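Local coordinates for protein trans-4-hydroxy-L-proline dehydratase (Clostridioides difficile 70-100-2010, PDB 6VXC) that uses a glycyl radical to dehydrate trans-4-hydroxy-L-proline to (S)-1-pyrroline-5-carboxylate, a step in the anaerobic breakdown of hydroxyproline, at residues R176-V182 and N295-T301. Numbering follows the deposited sequence.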
loop_
_atom_site.group_PDB
_atom_site.type_symbol
_atom_site.label_atom_id
_atom_site.label_comp_id
_atom_site.label_asym_id
_atom_site.label_seq_id
_atom_site.Cartn_x
_atom_site.Cartn_y
_atom_site.Cartn_z
ATOM N N ARG A 176 7.673 -2.416 -10.123
ATOM C CA ARG A 176 7.870 -2.919 -8.775
ATOM C C ARG A 176 7.500 -4.386 -8.750
ATOM O O ARG A 176 6.763 -4.872 -9.612
ATOM C CB ARG A 176 7.033 -2.154 -7.725
ATOM C CG ARG A 176 7.234 -0.656 -7.748
ATOM C CD ARG A 176 6.587 0.023 -6.562
ATOM N NE ARG A 176 7.416 -0.090 -5.374
ATOM C CZ ARG A 176 7.141 0.491 -4.213
ATOM N NH1 ARG A 176 6.042 1.233 -4.083
ATOM N NH2 ARG A 176 7.972 0.338 -3.197
ATOM N N ALA A 177 8.004 -5.075 -7.729
ATOM C CA ALA A 177 7.686 -6.466 -7.485
ATOM C C ALA A 177 6.381 -6.593 -6.703
ATOM O O ALA A 177 5.966 -5.658 -6.007
ATOM C CB ALA A 177 8.821 -7.139 -6.721
ATOM N N PRO A 178 5.724 -7.757 -6.795
ATOM C CA PRO A 178 4.405 -7.911 -6.156
ATOM C C PRO A 178 4.356 -7.438 -4.714
ATOM O O PRO A 178 3.465 -6.654 -4.356
ATOM C CB PRO A 178 4.147 -9.420 -6.287
ATOM C CG PRO A 178 4.862 -9.804 -7.548
ATOM C CD PRO A 178 6.107 -8.952 -7.568
ATOM N N GLY A 179 5.265 -7.925 -3.873
ATOM C CA GLY A 179 5.347 -7.436 -2.511
ATOM C C GLY A 179 4.001 -7.469 -1.832
ATOM O O GLY A 179 3.306 -8.487 -1.824
ATOM N N HIS A 180 3.632 -6.339 -1.243
ATOM C CA HIS A 180 2.338 -6.168 -0.598
ATOM C C HIS A 180 2.120 -7.215 0.491
ATOM O O HIS A 180 1.080 -7.868 0.536
ATOM C CB HIS A 180 1.197 -6.216 -1.618
ATOM C CG HIS A 180 -0.073 -5.621 -1.104
ATOM N ND1 HIS A 180 -1.002 -6.350 -0.395
ATOM C CD2 HIS A 180 -0.560 -4.361 -1.174
ATOM C CE1 HIS A 180 -2.007 -5.565 -0.051
ATOM N NE2 HIS A 180 -1.763 -4.352 -0.511
ATOM N N THR A 181 3.086 -7.348 1.403
ATOM C CA THR A 181 3.008 -8.411 2.403
ATOM C C THR A 181 3.482 -7.910 3.777
ATOM O O THR A 181 4.059 -6.828 3.909
ATOM C CB THR A 181 3.793 -9.653 1.935
ATOM O OG1 THR A 181 3.413 -10.785 2.725
ATOM C CG2 THR A 181 5.280 -9.444 2.069
ATOM N N VAL A 182 3.217 -8.714 4.810
ATOM C CA VAL A 182 3.348 -8.305 6.212
ATOM C C VAL A 182 4.041 -9.417 6.985
ATOM O O VAL A 182 3.759 -10.601 6.786
ATOM C CB VAL A 182 1.968 -7.970 6.832
ATOM C CG1 VAL A 182 2.071 -7.576 8.338
ATOM C CG2 VAL A 182 1.299 -6.841 6.040
ATOM N N ASN A 295 12.203 -4.533 -5.087
ATOM C CA ASN A 295 11.450 -3.290 -4.858
ATOM C C ASN A 295 9.969 -3.627 -4.688
ATOM O O ASN A 295 9.145 -3.422 -5.583
ATOM C CB ASN A 295 11.646 -2.310 -6.007
ATOM C CG ASN A 295 10.864 -1.021 -5.801
ATOM O OD1 ASN A 295 10.355 -0.767 -4.707
ATOM N ND2 ASN A 295 10.807 -0.178 -6.833
ATOM N N ILE A 296 9.614 -4.127 -3.495
ATOM C CA ILE A 296 8.274 -4.669 -3.260
ATOM C C ILE A 296 7.290 -3.555 -2.910
ATOM O O ILE A 296 7.637 -2.590 -2.233
ATOM C CB ILE A 296 8.309 -5.754 -2.161
ATOM C CG1 ILE A 296 9.090 -5.253 -0.936
ATOM C CG2 ILE A 296 8.876 -7.048 -2.713
ATOM C CD1 ILE A 296 9.147 -6.232 0.206
ATOM N N TRP A 297 6.063 -3.679 -3.417
ATOM C CA TRP A 297 4.986 -2.763 -3.061
ATOM C C TRP A 297 4.789 -2.717 -1.550
ATOM O O TRP A 297 4.784 -3.751 -0.884
ATOM C CB TRP A 297 3.680 -3.183 -3.744
ATOM C CG TRP A 297 3.548 -2.672 -5.153
ATOM C CD1 TRP A 297 3.701 -3.383 -6.311
ATOM C CD2 TRP A 297 3.241 -1.329 -5.542
ATOM N NE1 TRP A 297 3.502 -2.558 -7.398
ATOM C CE2 TRP A 297 3.223 -1.293 -6.951
ATOM C CE3 TRP A 297 2.983 -0.149 -4.831
ATOM C CZ2 TRP A 297 2.953 -0.128 -7.660
ATOM C CZ3 TRP A 297 2.710 1.010 -5.542
ATOM C CH2 TRP A 297 2.703 1.009 -6.941
ATOM N N ASP A 298 4.614 -1.508 -1.017
ATOM C CA ASP A 298 4.298 -1.296 0.403
ATOM C C ASP A 298 5.418 -1.758 1.330
ATOM O O ASP A 298 5.162 -2.159 2.471
ATOM C CB ASP A 298 2.989 -1.986 0.785
ATOM C CG ASP A 298 1.787 -1.423 0.029
ATOM O OD1 ASP A 298 1.939 -0.397 -0.664
ATOM O OD2 ASP A 298 0.701 -2.003 0.140
ATOM N N ALA A 299 6.664 -1.656 0.858
ATOM C CA ALA A 299 7.851 -1.945 1.661
ATOM C C ALA A 299 7.689 -3.211 2.496
ATOM O O ALA A 299 7.527 -4.303 1.952
ATOM C CB ALA A 299 8.170 -0.741 2.549
ATOM N N PHE A 300 7.756 -3.078 3.817
ATOM C CA PHE A 300 7.498 -4.177 4.741
ATOM C C PHE A 300 6.917 -3.572 6.010
ATOM O O PHE A 300 6.979 -2.359 6.216
ATOM C CB PHE A 300 8.785 -4.996 5.030
ATOM C CG PHE A 300 8.525 -6.423 5.463
ATOM C CD1 PHE A 300 7.579 -7.201 4.821
ATOM C CD2 PHE A 300 9.250 -6.994 6.486
ATOM C CE1 PHE A 300 7.352 -8.513 5.198
ATOM C CE2 PHE A 300 9.026 -8.309 6.875
ATOM C CZ PHE A 300 8.087 -9.072 6.232
ATOM N N THR A 301 6.317 -4.414 6.849
ATOM C CA THR A 301 5.752 -3.921 8.096
ATOM C C THR A 301 5.709 -5.050 9.104
ATOM O O THR A 301 5.407 -6.192 8.738
ATOM C CB THR A 301 4.328 -3.347 7.919
ATOM O OG1 THR A 301 3.719 -3.184 9.205
ATOM C CG2 THR A 301 3.453 -4.271 7.074
HETATM O O HOH W 1 3.972 1.228 -1.795
HETATM O O HOH W 2 3.249 -4.108 3.384
HETATM O O HOH W 3 5.508 -5.876 0.942
#
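Arg176 NE and NH2 both donate to one acceptor, Asn295 OD1, at 3.1 Å from NE. Two buried loops of the glycyl radical enzyme fold meet here beside the active site, joined through a single beta bridge between Ala177 and Ile296. Both arginine nitrogens approach OD1 over one side of the amide, and OD1 lies near the guanidinium plane; NE stands 49° out of the carbonyl plane, NH2 much less. A salt bridge from NH2 to Asp359 secures the charged end further. The bridge bonds run from Ala177 N to Asn295 O (2.9 Å) and from Trp297 N to Ala177 O (3.3 Å), and His180 N donates to Trp297 O just beyond. Ile296 to Ala299 form a type II turn that carries Asp298. Its OD1 hydrogen-bonds a glycerol, probably from the crystallisation liquor, consistent with a pocket here, while OD2 lies 3.0 Å from His180 CD2. Asp298 lies near Cys454, the probable radical cysteine, and His180 NE2 bonds Glu456, the probable proton acceptor, so the contact probably helps frame the catalytic centre. Water 1 donates to Asp298 OD1 and accepts a weak bond from Arg176 NH1; water 2 joins the carbonyls of Thr181 and Asp298. With CG of Arg176 anti to the carbonyl carbon (chi1 -54°) and chi2 extended, CD sits 3.6 Å from the centroid of the Trp297 six-membered ring, only 11° off its normal, a CH-pi contact; the bend at chi3 then turns NE and NH2 to Asn295, and CZ makes an off-centre cation-pi contact. Beside the bridge, Gly179 CA packs 3.4 Å from Ile296 CB. The apolar margin continues where Thr181 CG2 approaches Phe300 CE1, and finishes with Val182 CG2 against Thr301 CG2 at 3.5 Å.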